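PDB 5CWF: designed helical repeat protein from Synthetic construct, which has no known natural function, being a de novo designed helical repeat protein made to explore repeat architectures, and binds calcium ions in its crystal. Local coordinates for residues Leu18-Asn22 with Asn23-Val27; Lys66-Asp69 with Asp70-Arg74; Ala126-Val129 with Glu130-Glu134. One frame throughout, in Å; residues are numbered along the deposited sequence.

Contact 1: Leu18-Asn22 with Asn23-Val27; sequences LAKKN and NDDEV. With CA (calcium ion), chain H; CA (calcium ion), chain E.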
ATOM      1  N   LEU A  18      -7.538  -5.565  18.699  1.00 25.35           N
ATOM      2  CA  LEU A  18      -8.475  -4.490  18.964  1.00 25.90           C
ATOM      3  C   LEU A  18      -9.626  -4.509  17.969  1.00 24.85           C
ATOM      4  O   LEU A  18     -10.767  -4.285  18.331  1.00 26.53           O
ATOM      5  CB  LEU A  18      -7.761  -3.142  18.911  1.00 26.17           C
ATOM      6  CG  LEU A  18      -8.654  -1.928  19.161  1.00 32.41           C
ATOM      7  CD1 LEU A  18      -9.372  -2.039  20.506  1.00 37.31           C
ATOM      8  CD2 LEU A  18      -7.827  -0.648  19.110  1.00 36.29           C
ATOM      9  N   ALA A  19      -9.317  -4.734  16.697  1.00 22.14           N
ATOM     10  CA  ALA A  19     -10.366  -4.859  15.694  1.00 19.79           C
ATOM     11  C   ALA A  19     -11.316  -5.994  16.064  1.00 18.95           C
ATOM     12  O   ALA A  19     -12.551  -5.859  15.935  1.00 19.72           O
ATOM     13  CB  ALA A  19      -9.753  -5.110  14.297  1.00 23.21           C
ATOM     14  N   LYS A  20     -10.769  -7.136  16.477  1.00 20.26           N
ATOM     15  CA  LYS A  20     -11.638  -8.252  16.838  1.00 20.09           C
ATOM     16  C   LYS A  20     -12.510  -7.890  18.036  1.00 21.10           C
ATOM     17  O   LYS A  20     -13.685  -8.261  18.094  1.00 20.53           O
ATOM     18  CB  LYS A  20     -10.839  -9.508  17.137  1.00 22.48           C
ATOM     19  CG  LYS A  20     -10.189 -10.092  15.900  1.00 24.36           C
ATOM     20  CD  LYS A  20      -9.449 -11.380  16.212  1.00 27.02           C
ATOM     21  CE  LYS A  20      -9.000 -12.104  14.949  1.00 31.32           C
ATOM     22  NZ  LYS A  20      -8.407 -13.399  15.341  1.00 35.53           N
ATOM     23  N   LYS A  21     -11.918  -7.192  18.994  1.00 23.66           N
ATOM     24  CA  LYS A  21     -12.633  -6.811  20.229  1.00 26.25           C
ATOM     25  C   LYS A  21     -13.883  -5.994  19.908  1.00 25.02           C
ATOM     26  O   LYS A  21     -14.924  -6.138  20.578  1.00 24.85           O
ATOM     27  CB  LYS A  21     -11.704  -6.001  21.154  1.00 29.10           C
ATOM     28  CG  LYS A  21     -12.279  -5.639  22.512  1.00 37.80           C
ATOM     29  CD  LYS A  21     -11.265  -4.769  23.278  1.00 48.06           C
ATOM     30  CE  LYS A  21     -11.755  -4.340  24.658  1.00 57.22           C
ATOM     31  NZ  LYS A  21     -12.956  -3.453  24.612  1.00 62.08           N
ATOM     32  N   ASN A  22     -13.778  -5.155  18.870  1.00 25.37           N
ATOM     33  CA  ASN A  22     -14.862  -4.270  18.473  1.00 26.95           C
ATOM     34  C   ASN A  22     -15.813  -4.897  17.431  1.00 28.81           C
ATOM     35  O   ASN A  22     -16.628  -4.203  16.841  1.00 29.60           O
ATOM     36  CB  ASN A  22     -14.263  -2.969  17.933  1.00 32.00           C
ATOM     37  CG  ASN A  22     -13.603  -2.128  19.030  1.00 41.81           C
ATOM     38  OD1 ASN A  22     -14.195  -1.888  20.083  1.00 45.81           O
ATOM     39  ND2 ASN A  22     -12.377  -1.685  18.782  1.00 43.63           N
ATOM     40  N   ASN A  23     -15.713  -6.216  17.242  1.00 23.45           N
ATOM     41  CA  ASN A  23     -16.500  -6.975  16.251  1.00 23.24           C
ATOM     42  C   ASN A  23     -16.259  -6.530  14.799  1.00 25.77           C
ATOM     43  O   ASN A  23     -17.134  -6.702  13.939  1.00 28.60           O
ATOM     44  CB  ASN A  23     -18.010  -6.899  16.535  1.00 26.12           C
ATOM     45  CG  ASN A  23     -18.807  -8.052  15.859  1.00 39.32           C
ATOM     46  OD1 ASN A  23     -18.314  -9.185  15.725  1.00 32.03           O
ATOM     47  ND2 ASN A  23     -20.034  -7.754  15.429  1.00 39.02           N
ATOM     48  N   ASP A  24     -15.064  -6.010  14.526  1.00 22.76           N
ATOM     49  CA  ASP A  24     -14.670  -5.603  13.183  1.00 19.90           C
ATOM     50  C   ASP A  24     -13.856  -6.747  12.572  1.00 19.87           C
ATOM     51  O   ASP A  24     -12.680  -6.593  12.266  1.00 19.60           O
ATOM     52  CB  ASP A  24     -13.862  -4.303  13.221  1.00 20.72           C
ATOM     53  CG  ASP A  24     -14.717  -3.076  13.637  1.00 29.39           C
ATOM     54  OD1 ASP A  24     -15.925  -3.043  13.335  1.00 25.26           O
ATOM     55  OD2 ASP A  24     -14.180  -2.132  14.251  1.00 27.68           O
ATOM     56  N   ASP A  25     -14.505  -7.889  12.380  1.00 20.39           N
ATOM     57  CA  ASP A  25     -13.790  -9.107  12.000  1.00 20.25           C
ATOM     58  C   ASP A  25     -13.178  -9.023  10.600  1.00 22.94           C
ATOM     59  O   ASP A  25     -12.073  -9.569  10.349  1.00 23.71           O
ATOM     60  CB  ASP A  25     -14.735 -10.295  12.115  1.00 24.42           C
ATOM     61  CG  ASP A  25     -15.020 -10.661  13.561  1.00 28.22           C
ATOM     62  OD1 ASP A  25     -14.123 -11.244  14.232  1.00 24.52           O
ATOM     63  OD2 ASP A  25     -16.123 -10.309  14.051  1.00 33.15           O
ATOM     64  N   GLU A  26     -13.880  -8.391   9.667  1.00 20.44           N
ATOM     65  CA  GLU A  26     -13.324  -8.275   8.300  1.00 21.36           C
ATOM     66  C   GLU A  26     -12.124  -7.316   8.218  1.00 23.11           C
ATOM     67  O   GLU A  26     -11.182  -7.495   7.402  1.00 24.44           O
ATOM     68  CB  GLU A  26     -14.455  -7.857   7.347  1.00 27.13           C
ATOM     69  CG  GLU A  26     -15.505  -8.982   7.159  1.00 29.91           C
ATOM     70  CD  GLU A  26     -16.632  -8.637   6.186  1.00 30.78           C
ATOM     71  OE1 GLU A  26     -16.972  -7.451   6.055  1.00 25.97           O
ATOM     72  OE2 GLU A  26     -17.174  -9.561   5.537  1.00 35.72           O
ATOM     73  N   VAL A  27     -12.131  -6.290   9.052  1.00 24.62           N
ATOM     74  CA  VAL A  27     -10.988  -5.385   9.138  1.00 25.54           C
ATOM     75  C   VAL A  27      -9.793  -6.149   9.685  1.00 24.46           C
ATOM     76  O   VAL A  27      -8.673  -6.023   9.191  1.00 25.21           O
ATOM     77  CB  VAL A  27     -11.267  -4.161  10.059  1.00 28.40           C
ATOM     78  CG1 VAL A  27     -10.015  -3.302  10.173  1.00 31.54           C
ATOM     79  CG2 VAL A  27     -12.384  -3.332   9.514  1.00 29.00           C
TER
HETATM   80 CA    CA H 204     -16.141  -0.619  13.871  0.56 21.53          CA
HETATM   81 CA    CA E 201     -14.071 -13.649  14.419  1.00 25.01          CA
HETATM   82  O   HOH W   1     -14.906 -10.300  16.710  1.00 21.94           O
HETATM   83  O   HOH W   2     -17.017  -1.285  16.071  1.00 41.20           O
HETATM   84  O   HOH W   3     -18.286  -1.115  13.206  1.00 54.28           O
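The turn closes where the backbone N of D24 reaches back to A19 O, a hydrogen bond of 2.9 Å. A second bond, 3.0 Å long, joins N23 N to K20 O. Together they form a Schellman motif that ends helix 3-21. N23 is its C-prime residue and has a positive phi of 61°. A19 CB and D24 CB lie 4.3 Å apart across the turn.

The carboxylate of D24 then turns to a calcium ion. Both oxygens bind it, OD1 and OD2 each at 2.5 Å. With chi1 at -69°, CG sits beside the backbone N and the carboxylate swings back toward N22, which leaves D24 OD2 3.8 Å from N22 CB. The N22 carbonyl oxygen accepts a hydrogen bond from a water that is itself a calcium ligand, so the residue just after the helix also reaches the metal's water shell. D70 completes the protein share of this site. Farther round the turn, D25 OD1 binds a second calcium ion at 2.4 Å. Another water bridges the two segments by donating to both K20 O and D25 OD1.

The turn is on the protein surface and joins helix 3-21 to helix 25-44. A19 and K20 both touch A28 of the second helix. V27 packs on D70 and R74, and E26 forms a salt bridge with R74, which ties the start of helix 25-44 to helix 70-89.

Contact 2: Lys66-Asp69 with Asp70-Arg74; sequences KNND and DEVAR. With CA (calcium ion), chain H; CA (calcium ion), chain L.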
ATOM      1  N   LYS A  66      -5.987   3.061  13.039  1.00 30.84           N
ATOM      2  CA  LYS A  66      -6.207   3.989  14.140  1.00 36.12           C
ATOM      3  C   LYS A  66      -6.987   5.230  13.723  1.00 34.74           C
ATOM      4  O   LYS A  66      -7.819   5.723  14.482  1.00 37.83           O
ATOM      5  CB  LYS A  66      -4.848   4.403  14.705  1.00 41.77           C
ATOM      6  CG  LYS A  66      -4.881   5.391  15.852  1.00 51.85           C
ATOM      7  CD  LYS A  66      -3.499   5.513  16.478  1.00 61.17           C
ATOM      8  CE  LYS A  66      -3.210   6.935  16.947  1.00 72.09           C
ATOM      9  NZ  LYS A  66      -2.908   7.869  15.815  1.00 77.30           N
ATOM     10  N   ASN A  67      -6.719   5.731  12.521  1.00 30.47           N
ATOM     11  CA  ASN A  67      -7.251   7.018  12.095  1.00 32.34           C
ATOM     12  C   ASN A  67      -8.529   6.950  11.279  1.00 34.73           C
ATOM     13  O   ASN A  67      -9.371   7.834  11.379  1.00 38.49           O
ATOM     14  CB  ASN A  67      -6.197   7.788  11.286  1.00 34.11           C
ATOM     15  CG  ASN A  67      -5.048   8.290  12.152  1.00 37.61           C
ATOM     16  OD1 ASN A  67      -5.163   8.353  13.370  1.00 38.99           O
ATOM     17  ND2 ASN A  67      -3.946   8.675  11.520  1.00 38.53           N
ATOM     18  N   ASN A  68      -8.671   5.931  10.446  1.00 31.38           N
ATOM     19  CA  ASN A  68      -9.748   5.945   9.460  1.00 28.32           C
ATOM     20  C   ASN A  68     -10.973   5.096   9.812  1.00 29.55           C
ATOM     21  O   ASN A  68     -10.928   4.252  10.699  1.00 33.27           O
ATOM     22  CB  ASN A  68      -9.190   5.509   8.107  1.00 30.07           C
ATOM     23  CG  ASN A  68      -8.143   6.469   7.588  1.00 37.65           C
ATOM     24  OD1 ASN A  68      -6.952   6.172   7.604  1.00 42.75           O
ATOM     25  ND2 ASN A  68      -8.582   7.643   7.145  1.00 39.43           N
ATOM     26  N   ASP A  69     -12.064   5.369   9.100  1.00 30.42           N
ATOM     27  CA  ASP A  69     -13.268   4.544   9.104  1.00 34.83           C
ATOM     28  C   ASP A  69     -12.929   3.077   8.833  1.00 30.20           C
ATOM     29  O   ASP A  69     -11.947   2.796   8.144  1.00 30.41           O
ATOM     30  CB  ASP A  69     -14.231   5.062   8.041  1.00 44.14           C
ATOM     31  CG  ASP A  69     -15.521   4.283   7.984  1.00 58.57           C
ATOM     32  OD1 ASP A  69     -16.093   3.993   9.050  1.00 65.85           O
ATOM     33  OD2 ASP A  69     -15.956   3.953   6.858  1.00 62.33           O
ATOM     34  N   ASP A  70     -13.732   2.153   9.365  1.00 26.41           N
ATOM     35  CA  ASP A  70     -13.471   0.709   9.177  1.00 26.34           C
ATOM     36  C   ASP A  70     -13.309   0.351   7.725  1.00 23.91           C
ATOM     37  O   ASP A  70     -12.375  -0.372   7.331  1.00 24.65           O
ATOM     38  CB  ASP A  70     -14.638  -0.139   9.704  1.00 28.92           C
ATOM     39  CG  ASP A  70     -14.775  -0.111  11.192  1.00 35.43           C
ATOM     40  OD1 ASP A  70     -13.849   0.352  11.896  1.00 40.42           O
ATOM     41  OD2 ASP A  70     -15.846  -0.554  11.652  1.00 38.33           O
ATOM     42  N   GLU A  71     -14.205   0.880   6.904  1.00 24.06           N
ATOM     43  CA  GLU A  71     -14.206   0.478   5.503  1.00 23.96           C
ATOM     44  C   GLU A  71     -13.025   1.096   4.749  1.00 23.87           C
ATOM     45  O   GLU A  71     -12.485   0.483   3.829  1.00 24.86           O
ATOM     46  CB  GLU A  71     -15.551   0.791   4.864  1.00 30.51           C
ATOM     47  CG  GLU A  71     -16.653  -0.150   5.372  1.00 40.10           C
ATOM     48  CD  GLU A  71     -16.399  -1.619   4.985  1.00 38.02           C
ATOM     49  OE1 GLU A  71     -16.228  -1.890   3.766  1.00 32.22           O
ATOM     50  OE2 GLU A  71     -16.343  -2.485   5.903  1.00 34.86           O
ATOM     51  N   VAL A  72     -12.566   2.265   5.162  1.00 26.93           N
ATOM     52  CA  VAL A  72     -11.366   2.855   4.554  1.00 27.26           C
ATOM     53  C   VAL A  72     -10.110   2.105   5.013  1.00 24.53           C
ATOM     54  O   VAL A  72      -9.154   1.911   4.240  1.00 24.69           O
ATOM     55  CB  VAL A  72     -11.257   4.339   4.889  1.00 32.59           C
ATOM     56  CG1 VAL A  72      -9.966   4.939   4.322  1.00 29.10           C
ATOM     57  CG2 VAL A  72     -12.461   5.072   4.317  1.00 36.53           C
ATOM     58  N   ALA A  73     -10.106   1.707   6.279  1.00 25.26           N
ATOM     59  CA  ALA A  73      -9.017   0.942   6.855  1.00 26.99           C
ATOM     60  C   ALA A  73      -8.843  -0.357   6.073  1.00 25.99           C
ATOM     61  O   ALA A  73      -7.728  -0.790   5.837  1.00 23.54           O
ATOM     62  CB  ALA A  73      -9.273   0.653   8.326  1.00 28.02           C
ATOM     63  N   ARG A  74      -9.952  -0.978   5.694  1.00 25.12           N
ATOM     64  CA  ARG A  74      -9.891  -2.203   4.900  1.00 24.28           C
ATOM     65  C   ARG A  74      -9.222  -1.969   3.555  1.00 25.82           C
ATOM     66  O   ARG A  74      -8.467  -2.813   3.081  1.00 26.45           O
ATOM     67  CB  ARG A  74     -11.286  -2.775   4.651  1.00 26.00           C
ATOM     68  CG  ARG A  74     -11.826  -3.607   5.729  1.00 33.63           C
ATOM     69  CD  ARG A  74     -13.285  -3.957   5.420  1.00 33.64           C
ATOM     70  NE  ARG A  74     -13.427  -5.153   4.601  1.00 34.30           N
ATOM     71  CZ  ARG A  74     -14.605  -5.696   4.315  1.00 30.94           C
ATOM     72  NH1 ARG A  74     -15.694  -5.114   4.765  1.00 24.57           N
ATOM     73  NH2 ARG A  74     -14.685  -6.820   3.607  1.00 31.33           N
TER
HETATM   74 CA    CA H 204     -16.141  -0.619  13.871  0.56 21.53          CA
HETATM   75 CA    CA L 208     -10.304   9.840  11.772  0.55 31.17          CA
HETATM   76  O   HOH W   4     -15.362   2.969  11.513  1.00 40.42           O
HETATM   77  O   HOH W   2     -17.017  -1.285  16.071  1.00 41.20           O
HETATM   78  O   HOH W   3     -18.286  -1.115  13.206  1.00 54.28           O
HETATM   79  O   HOH W   5      -9.350  10.063  13.864  1.00 45.46           O
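D69 and E71 set their carboxylates 67° apart as the chain enters helix 70-89, with D69 OD2 passing the CB of E71 at 3.8 Å. This is the tight turn between helix 48-67 and helix 70-89, with D69 at the N-cap position. The E71 carboxylate meets the R74 guanidinium at its edge and in its plane. This salt bridge runs from R74 NH1 to the syn lone pair of E71 OE2 at 2.9 Å.

D69 CG lies anti to its backbone N (chi1 -179°), which sets the carboxylate beside the first backbone N atoms of the helix. One water donates to D69 OD1 and accepts from D70 N. N68 lays its CB against V72 CG1 at 3.9 Å, while its ND2 bonds to D115 of helix 115-134.

Two calcium ions flank the turn. N67 O binds one, which N113 shares. D70 OD2 binds the other at 2.2 Å, together with D24. The first full turn of the helix is closed by A73 N, which donates to D69 O at 2.8 Å with an N-H...O angle of 161°.

Contact 3: Ala126-Val129 with Glu130-Glu134; sequences AEIV and EALRE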
ATOM      1  N   ALA A 126      -3.903   0.697  -5.838  1.00 23.75           N
ATOM      2  CA  ALA A 126      -4.368  -0.625  -6.256  1.00 25.11           C
ATOM      3  C   ALA A 126      -4.464  -0.763  -7.769  1.00 24.94           C
ATOM      4  O   ALA A 126      -4.183  -1.842  -8.305  1.00 27.50           O
ATOM      5  CB  ALA A 126      -5.707  -0.937  -5.627  1.00 28.06           C
ATOM      6  N   GLU A 127      -4.845   0.299  -8.465  1.00 24.80           N
ATOM      7  CA  GLU A 127      -4.976   0.207  -9.909  1.00 25.26           C
ATOM      8  C   GLU A 127      -3.619   0.065 -10.569  1.00 24.68           C
ATOM      9  O   GLU A 127      -3.459  -0.679 -11.528  1.00 25.22           O
ATOM     10  CB  GLU A 127      -5.661   1.428 -10.511  1.00 30.99           C
ATOM     11  CG  GLU A 127      -7.129   1.548 -10.209  1.00 37.11           C
ATOM     12  CD  GLU A 127      -7.983   0.464 -10.853  1.00 38.04           C
ATOM     13  OE1 GLU A 127      -7.564  -0.203 -11.827  1.00 37.38           O
ATOM     14  OE2 GLU A 127      -9.127   0.323 -10.396  1.00 41.52           O
ATOM     15  N   ILE A 128      -2.651   0.790 -10.037  1.00 23.66           N
ATOM     16  CA  ILE A 128      -1.277   0.749 -10.536  1.00 23.47           C
ATOM     17  C   ILE A 128      -0.669  -0.629 -10.285  1.00 25.00           C
ATOM     18  O   ILE A 128      -0.023  -1.218 -11.171  1.00 23.72           O
ATOM     19  CB  ILE A 128      -0.450   1.862  -9.853  1.00 22.04           C
ATOM     20  CG1 ILE A 128      -0.889   3.221 -10.406  1.00 24.10           C
ATOM     21  CG2 ILE A 128       1.046   1.629 -10.064  1.00 22.16           C
ATOM     22  CD1 ILE A 128      -0.451   4.462  -9.588  1.00 26.62           C
ATOM     23  N   VAL A 129      -0.896  -1.167  -9.083  1.00 23.61           N
ATOM     24  CA  VAL A 129      -0.407  -2.532  -8.785  1.00 25.47           C
ATOM     25  C   VAL A 129      -1.007  -3.545  -9.748  1.00 30.06           C
ATOM     26  O   VAL A 129      -0.281  -4.352 -10.361  1.00 28.78           O
ATOM     27  CB  VAL A 129      -0.724  -2.907  -7.304  1.00 29.19           C
ATOM     28  CG1 VAL A 129      -0.455  -4.373  -7.018  1.00 29.88           C
ATOM     29  CG2 VAL A 129       0.110  -2.013  -6.373  1.00 28.46           C
ATOM     30  N   GLU A 130      -2.320  -3.471  -9.941  1.00 29.17           N
ATOM     31  CA  GLU A 130      -3.015  -4.412 -10.825  1.00 30.26           C
ATOM     32  C   GLU A 130      -2.423  -4.375 -12.232  1.00 28.43           C
ATOM     33  O   GLU A 130      -2.204  -5.414 -12.864  1.00 31.38           O
ATOM     34  CB  GLU A 130      -4.513  -4.085 -10.855  1.00 41.85           C
ATOM     35  CG  GLU A 130      -5.370  -5.045 -11.649  1.00 61.09           C
ATOM     36  CD  GLU A 130      -6.812  -4.567 -11.778  1.00 76.12           C
ATOM     37  OE1 GLU A 130      -7.304  -3.856 -10.867  1.00 79.97           O
ATOM     38  OE2 GLU A 130      -7.452  -4.899 -12.798  1.00 82.58           O
ATOM     39  N   ALA A 131      -2.113  -3.177 -12.706  1.00 27.71           N
ATOM     40  CA  ALA A 131      -1.529  -3.014 -14.044  1.00 29.04           C
ATOM     41  C   ALA A 131      -0.173  -3.705 -14.156  1.00 29.60           C
ATOM     42  O   ALA A 131       0.163  -4.318 -15.177  1.00 30.80           O
ATOM     43  CB  ALA A 131      -1.389  -1.536 -14.361  1.00 29.01           C
ATOM     44  N   LEU A 132       0.628  -3.568 -13.116  1.00 28.82           N
ATOM     45  CA  LEU A 132       1.958  -4.140 -13.127  1.00 30.90           C
ATOM     46  C   LEU A 132       1.885  -5.666 -13.024  1.00 37.20           C
ATOM     47  O   LEU A 132       2.739  -6.372 -13.548  1.00 36.73           O
ATOM     48  CB  LEU A 132       2.769  -3.535 -11.990  1.00 26.97           C
ATOM     49  CG  LEU A 132       3.255  -2.129 -12.372  1.00 29.84           C
ATOM     50  CD1 LEU A 132       3.838  -1.437 -11.147  1.00 30.35           C
ATOM     51  CD2 LEU A 132       4.270  -2.145 -13.519  1.00 32.52           C
ATOM     52  N   ARG A 133       0.885  -6.195 -12.328  1.00 37.75           N
ATOM     53  CA  ARG A 133       0.810  -7.652 -12.235  1.00 41.43           C
ATOM     54  C   ARG A 133       0.374  -8.271 -13.556  1.00 37.38           C
ATOM     55  O   ARG A 133       0.693  -9.432 -13.843  1.00 35.98           O
ATOM     56  CB  ARG A 133      -0.117  -8.048 -11.102  1.00 44.13           C
ATOM     57  CG  ARG A 133       0.531  -7.688  -9.783  1.00 44.96           C
ATOM     58  CD  ARG A 133      -0.280  -8.063  -8.613  1.00 42.63           C
ATOM     59  NE  ARG A 133      -0.148  -9.479  -8.278  1.00 42.03           N
ATOM     60  CZ  ARG A 133      -0.709 -10.012  -7.200  1.00 40.80           C
ATOM     61  NH1 ARG A 133      -1.403  -9.242  -6.372  1.00 43.61           N
ATOM     62  NH2 ARG A 133      -0.556 -11.297  -6.932  1.00 41.69           N
ATOM     63  N   GLU A 134      -0.319  -7.487 -14.378  1.00 30.13           N
ATOM     64  CA  GLU A 134      -0.684  -7.937 -15.717  1.00 33.56           C
ATOM     65  C   GLU A 134       0.533  -7.871 -16.636  1.00 33.20           C
ATOM     66  O   GLU A 134       0.752  -8.751 -17.484  1.00 34.60           O
ATOM     67  CB  GLU A 134      -1.811  -7.076 -16.278  1.00 39.38           C
ATOM     68  CG  GLU A 134      -2.308  -7.533 -17.633  1.00 51.28           C
ATOM     69  CD  GLU A 134      -3.542  -6.777 -18.095  1.00 63.73           C
ATOM     70  OE1 GLU A 134      -4.194  -6.127 -17.251  1.00 67.24           O
ATOM     71  OE2 GLU A 134      -3.859  -6.837 -19.306  1.00 70.85           O
TER
HETATM   72  O   HOH W   6      -8.741  -1.729  -8.928  1.00 39.59           O
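V129 O accepts the shortest sound bond across these segments, from R133 N at 2.9 Å. The same carbonyl oxygen touches the R133 side chain, whose CG lies 3.5 Å away. Beyond it, R133 CD rests against V129 CG1 at 4.0 Å. The arginine stem runs alongside the valine.

This is the i to i+4 ladder of an alpha helix, inside helix 115-134. Three more rungs join E130 N to A126 O, A131 N to E127 O and L132 N to I128 O.

The apolar side chains are spread round the helix. I128 CG2 and L132 CD1 are 4.3 Å apart, one turn along the helix. Both lean on helices 93-111 and 138-156. V129 faces helix 70-89 at I83 and A86, and A131 packs on V174 of helix 160-176.

E127 and E130 lie alongside each other on another flank. The E127 chain bends at chi2 (-67°), which brings its end back toward E130. Their OE1 atoms come to 3.8 Å, with the carboxylate planes 42° apart. A water lies between E127 OE2, where its bond is weak, and E130 OE1, 3.2 Å away, and has more acceptors near it than protons to give.

Two like charges this close would probably raise the pKa of one of the glutamates, and the nearby water may soften the repulsion. R133 is placed differently. Its guanidinium forms salt bridges with E82, E85 and E89 of helix 70-89, so its charge is probably balanced by the neighbouring helix.

In the fold
Contacts 1 and 2 are both helix-to-helix turns, while contact 3 lies wholly within helix 115-134. Contact 1 is at the surface; the other two are partly buried. Contacts 1 and 2 touch, with centres 11 Å apart. They share one calcium ion and two of its waters, and a salt bridge also joins them. Contact 3 touches neither; its nearest atoms are about 9 Å from contact 2 and about 16 Å from contact 1. The chemistry follows position. The turns use carboxylates, carbonyls and calcium, with a little apolar packing in contact 2, whereas the later part of helix 115-134 combines regular backbone bonds and apolar packing with charged groups on other flanks.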